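PDB 5HMQ: 3-dehydroshikimate dehydratase from Pseudomonas putida, which catalyses the metal-dependent dehydration of 3-dehydroshikimate to protocatechuate, a shared intermediate in the breakdown of quinate and shikimate. Local coordinates for residues Phe526-Ile531 with Phe600-Arg605. Sequence-based numbering, arbitrary orientation.
Sequences FDCDDI and FEIIQR. With MG (magnesium ion), chain L.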
ATOM      1  N   PHE C 526     -14.883  -9.554 -25.712  1.00 44.28           N
ATOM      2  CA  PHE C 526     -15.094  -9.418 -27.145  1.00 48.07           C
ATOM      3  C   PHE C 526     -16.589  -9.405 -27.440  1.00 50.02           C
ATOM      4  O   PHE C 526     -17.369 -10.092 -26.772  1.00 48.71           O
ATOM      5  CB  PHE C 526     -14.426 -10.561 -27.912  1.00 46.77           C
ATOM      6  CG  PHE C 526     -13.021 -10.856 -27.465  1.00 46.88           C
ATOM      7  CD1 PHE C 526     -11.988  -9.977 -27.745  1.00 46.47           C
ATOM      8  CD2 PHE C 526     -12.731 -12.026 -26.781  1.00 46.19           C
ATOM      9  CE1 PHE C 526     -10.696 -10.251 -27.341  1.00 45.29           C
ATOM     10  CE2 PHE C 526     -11.440 -12.308 -26.376  1.00 44.80           C
ATOM     11  CZ  PHE C 526     -10.421 -11.420 -26.656  1.00 46.79           C
ATOM     12  N   ASP C 527     -16.990  -8.630 -28.441  1.00 48.39           N
ATOM     13  CA  ASP C 527     -18.388  -8.575 -28.836  1.00 48.26           C
ATOM     14  C   ASP C 527     -18.613  -9.398 -30.101  1.00 48.45           C
ATOM     15  O   ASP C 527     -17.673  -9.769 -30.808  1.00 46.75           O
ATOM     16  CB  ASP C 527     -18.850  -7.124 -29.039  1.00 46.77           C
ATOM     17  CG  ASP C 527     -18.239  -6.464 -30.271  1.00 49.84           C
ATOM     18  OD1 ASP C 527     -17.238  -6.978 -30.814  1.00 49.81           O
ATOM     19  OD2 ASP C 527     -18.763  -5.409 -30.690  1.00 49.91           O
ATOM     20  N   CYS C 528     -19.882  -9.690 -30.368  1.00 49.79           N
ATOM     21  CA  CYS C 528     -20.264 -10.475 -31.532  1.00 48.07           C
ATOM     22  C   CYS C 528     -21.687 -10.105 -31.917  1.00 48.58           C
ATOM     23  O   CYS C 528     -22.384  -9.395 -31.190  1.00 50.92           O
ATOM     24  CB  CYS C 528     -20.153 -11.978 -31.261  1.00 45.07           C
ATOM     25  SG  CYS C 528     -21.323 -12.593 -30.026  1.00 49.21           S
ATOM     26  N   ASP C 529     -22.113 -10.594 -33.082  1.00 52.52           N
ATOM     27  CA  ASP C 529     -23.471 -10.322 -33.543  1.00 51.60           C
ATOM     28  C   ASP C 529     -24.478 -11.302 -32.952  1.00 47.87           C
ATOM     29  O   ASP C 529     -25.606 -10.917 -32.633  1.00 51.36           O
ATOM     30  CB  ASP C 529     -23.527 -10.367 -35.070  1.00 53.89           C
ATOM     31  CG  ASP C 529     -22.736  -9.248 -35.713  1.00 55.35           C
ATOM     32  OD1 ASP C 529     -22.642  -8.161 -35.104  1.00 57.77           O
ATOM     33  OD2 ASP C 529     -22.203  -9.457 -36.824  1.00 54.84           O
ATOM     34  N   ASP C 530     -24.086 -12.561 -32.778  1.00 48.99           N
ATOM     35  CA  ASP C 530     -25.001 -13.630 -32.390  1.00 50.76           C
ATOM     36  C   ASP C 530     -24.383 -14.386 -31.223  1.00 49.23           C
ATOM     37  O   ASP C 530     -23.436 -15.158 -31.412  1.00 50.74           O
ATOM     38  CB  ASP C 530     -25.273 -14.569 -33.569  1.00 53.81           C
ATOM     39  CG  ASP C 530     -26.373 -15.585 -33.284  1.00 53.90           C
ATOM     40  OD1 ASP C 530     -26.624 -15.906 -32.102  1.00 53.03           O
ATOM     41  OD2 ASP C 530     -26.975 -16.084 -34.257  1.00 55.77           O
ATOM     42  N   ILE C 531     -24.925 -14.174 -30.022  1.00 48.71           N
ATOM     43  CA  ILE C 531     -24.358 -14.801 -28.831  1.00 53.16           C
ATOM     44  C   ILE C 531     -24.507 -16.318 -28.901  1.00 51.88           C
ATOM     45  O   ILE C 531     -23.606 -17.062 -28.498  1.00 51.32           O
ATOM     46  CB  ILE C 531     -25.002 -14.217 -27.557  1.00 52.94           C
ATOM     47  CG1 ILE C 531     -24.299 -14.745 -26.303  1.00 52.60           C
ATOM     48  CG2 ILE C 531     -26.499 -14.506 -27.506  1.00 51.71           C
ATOM     49  CD1 ILE C 531     -22.884 -14.228 -26.129  1.00 51.68           C
ATOM     50  N   PHE C 600     -11.887 -14.673 -20.169  1.00 50.58           N
ATOM     51  CA  PHE C 600     -12.418 -13.996 -21.339  1.00 47.84           C
ATOM     52  C   PHE C 600     -13.933 -13.896 -21.245  1.00 48.63           C
ATOM     53  O   PHE C 600     -14.586 -14.644 -20.512  1.00 48.68           O
ATOM     54  CB  PHE C 600     -12.016 -14.715 -22.631  1.00 45.93           C
ATOM     55  CG  PHE C 600     -10.539 -14.694 -22.896  1.00 47.31           C
ATOM     56  CD1 PHE C 600      -9.727 -15.715 -22.438  1.00 48.26           C
ATOM     57  CD2 PHE C 600      -9.963 -13.648 -23.596  1.00 48.23           C
ATOM     58  CE1 PHE C 600      -8.366 -15.697 -22.679  1.00 48.40           C
ATOM     59  CE2 PHE C 600      -8.601 -13.625 -23.841  1.00 49.11           C
ATOM     60  CZ  PHE C 600      -7.803 -14.651 -23.380  1.00 47.97           C
ATOM     61  N   GLU C 601     -14.484 -12.951 -22.004  1.00 47.05           N
ATOM     62  CA  GLU C 601     -15.913 -12.691 -22.025  1.00 44.30           C
ATOM     63  C   GLU C 601     -16.345 -12.436 -23.459  1.00 47.13           C
ATOM     64  O   GLU C 601     -15.649 -11.748 -24.211  1.00 45.98           O
ATOM     65  CB  GLU C 601     -16.276 -11.488 -21.142  1.00 46.78           C
ATOM     66  CG  GLU C 601     -17.747 -11.104 -21.184  1.00 46.24           C
ATOM     67  CD  GLU C 601     -18.054  -9.870 -20.356  1.00 49.13           C
ATOM     68  OE1 GLU C 601     -17.100  -9.173 -19.951  1.00 52.29           O
ATOM     69  OE2 GLU C 601     -19.249  -9.595 -20.111  1.00 48.87           O
ATOM     70  N   ILE C 602     -17.485 -13.010 -23.836  1.00 46.57           N
ATOM     71  CA  ILE C 602     -18.117 -12.775 -25.129  1.00 44.33           C
ATOM     72  C   ILE C 602     -19.472 -12.136 -24.875  1.00 45.48           C
ATOM     73  O   ILE C 602     -20.267 -12.662 -24.090  1.00 47.16           O
ATOM     74  CB  ILE C 602     -18.270 -14.078 -25.936  1.00 45.36           C
ATOM     75  CG1 ILE C 602     -16.905 -14.725 -26.174  1.00 45.75           C
ATOM     76  CG2 ILE C 602     -19.010 -13.819 -27.239  1.00 45.81           C
ATOM     77  CD1 ILE C 602     -16.979 -16.134 -26.719  1.00 43.80           C
ATOM     78  N   ILE C 603     -19.730 -11.001 -25.527  1.00 45.56           N
ATOM     79  CA  ILE C 603     -20.940 -10.227 -25.286  1.00 46.04           C
ATOM     80  C   ILE C 603     -21.656  -9.954 -26.603  1.00 47.13           C
ATOM     81  O   ILE C 603     -21.059  -9.955 -27.681  1.00 49.67           O
ATOM     82  CB  ILE C 603     -20.655  -8.892 -24.561  1.00 45.83           C
ATOM     83  CG1 ILE C 603     -19.982  -7.901 -25.511  1.00 49.80           C
ATOM     84  CG2 ILE C 603     -19.794  -9.112 -23.336  1.00 47.83           C
ATOM     85  CD1 ILE C 603     -20.032  -6.471 -25.028  1.00 49.33           C
ATOM     86  N   GLN C 604     -22.964  -9.729 -26.492  1.00 50.08           N
ATOM     87  CA  GLN C 604     -23.780  -9.187 -27.572  1.00 51.01           C
ATOM     88  C   GLN C 604     -24.594  -8.033 -27.010  1.00 49.02           C
ATOM     89  O   GLN C 604     -25.375  -8.223 -26.072  1.00 48.68           O
ATOM     90  CB  GLN C 604     -24.701 -10.252 -28.172  1.00 52.85           C
ATOM     91  CG  GLN C 604     -25.537  -9.749 -29.340  1.00 51.35           C
ATOM     92  CD  GLN C 604     -26.647 -10.712 -29.719  1.00 53.06           C
ATOM     93  OE1 GLN C 604     -26.535 -11.920 -29.508  1.00 54.41           O
ATOM     94  NE2 GLN C 604     -27.727 -10.180 -30.278  1.00 50.75           N
ATOM     95  N   ARG C 605     -24.410  -6.843 -27.572  1.00 49.38           N
ATOM     96  CA  ARG C 605     -25.160  -5.666 -27.155  1.00 54.04           C
ATOM     97  C   ARG C 605     -26.345  -5.471 -28.089  1.00 56.34           C
ATOM     98  O   ARG C 605     -26.184  -5.484 -29.314  1.00 54.14           O
ATOM     99  CB  ARG C 605     -24.263  -4.428 -27.157  1.00 53.55           C
ATOM    100  CG  ARG C 605     -22.997  -4.622 -26.349  1.00 55.60           C
ATOM    101  CD  ARG C 605     -22.210  -3.338 -26.216  1.00 55.06           C
ATOM    102  NE  ARG C 605     -22.444  -2.731 -24.913  1.00 56.50           N
ATOM    103  CZ  ARG C 605     -21.577  -2.768 -23.909  1.00 53.64           C
ATOM    104  NH1 ARG C 605     -20.411  -3.374 -24.062  1.00 52.32           N
ATOM    105  NH2 ARG C 605     -21.872  -2.197 -22.752  1.00 56.47           N
TER
HETATM  106 MG    MG L 702     -17.007  -7.359 -18.552  1.00 45.35          MG
HETATM  107  O   HOH W   1     -23.012  -6.809 -29.841  1.00 53.05           O
HETATM  108  O   HOH W   2     -19.004  -7.032 -18.993  1.00 46.99           O
HETATM  109  O   HOH W   3     -16.892  -5.510 -17.070  1.00 46.31           O
HETATM  110  O   HOH W   4     -17.663  -8.379 -16.874  1.00 50.99           O
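Phe526 and Asp527 pair in parallel with Ile602 and Ile603: Phe526 N donates to Glu601 O (2.8 Å), Ile603 N to Phe526 O, and Cys528 N more weakly to Ile603 O as the strands part. Where that ladder gives out, water 1 bridges Cys528 O and Arg605 N. Beside Ile602, on one face of the sheet, Phe526 projects its ring toward Phe600; the rings meet rim to rim, CE2 of Phe526 3.4 Å from CD2 of Phe600, with planes only 18° apart and centroids 5.9 Å apart. Flat, apolar rings suit this buried place, where Leu440 and Leu320 add to the packing. Farther along, the branched Ile602 turns its CG2 methyl to Cys528 SG (3.8 Å), and CD1 of Ile531 packs against the same methyl. Asp527 and Ile603 share the other face; CB of Asp527 lies against Ile603 CG1, while the carboxylate of Asp527 leads away and OD1 accepts from the backbone N of Arg442.

Beyond the ladder Gln604 continues the connection with a side-chain bond. With CG anti to the backbone N (chi1 -178°) and the chain extended, its amide reaches the turn, where OE1 accepts from Ile531 N (2.8 Å), the donor tilted 30° from the amide plane. A long, neutral amide thus ties down the first residue of helix 531-541, while Asp530, at the N-cap, accepts through OD1 from the backbone N of Arg533.

Glu601, likewise extended, carries OE1 to the magnesium (2.3 Å); His445, His523 and three waters complete its six ligands. OE2 is hydrogen-bonded to water 2, itself a ligand, and to His588 ND1, so a carboxylate suits both tasks. This two-histidine, one-carboxylate site recalls vicinal oxygen chelate dioxygenases, although this domain shows neither 4-hydroxyphenylpyruvate nor protocatechuate dioxygenase activity; backbone bonds to Ile524 and Phe526 fix Glu601 beside the strand carrying His523.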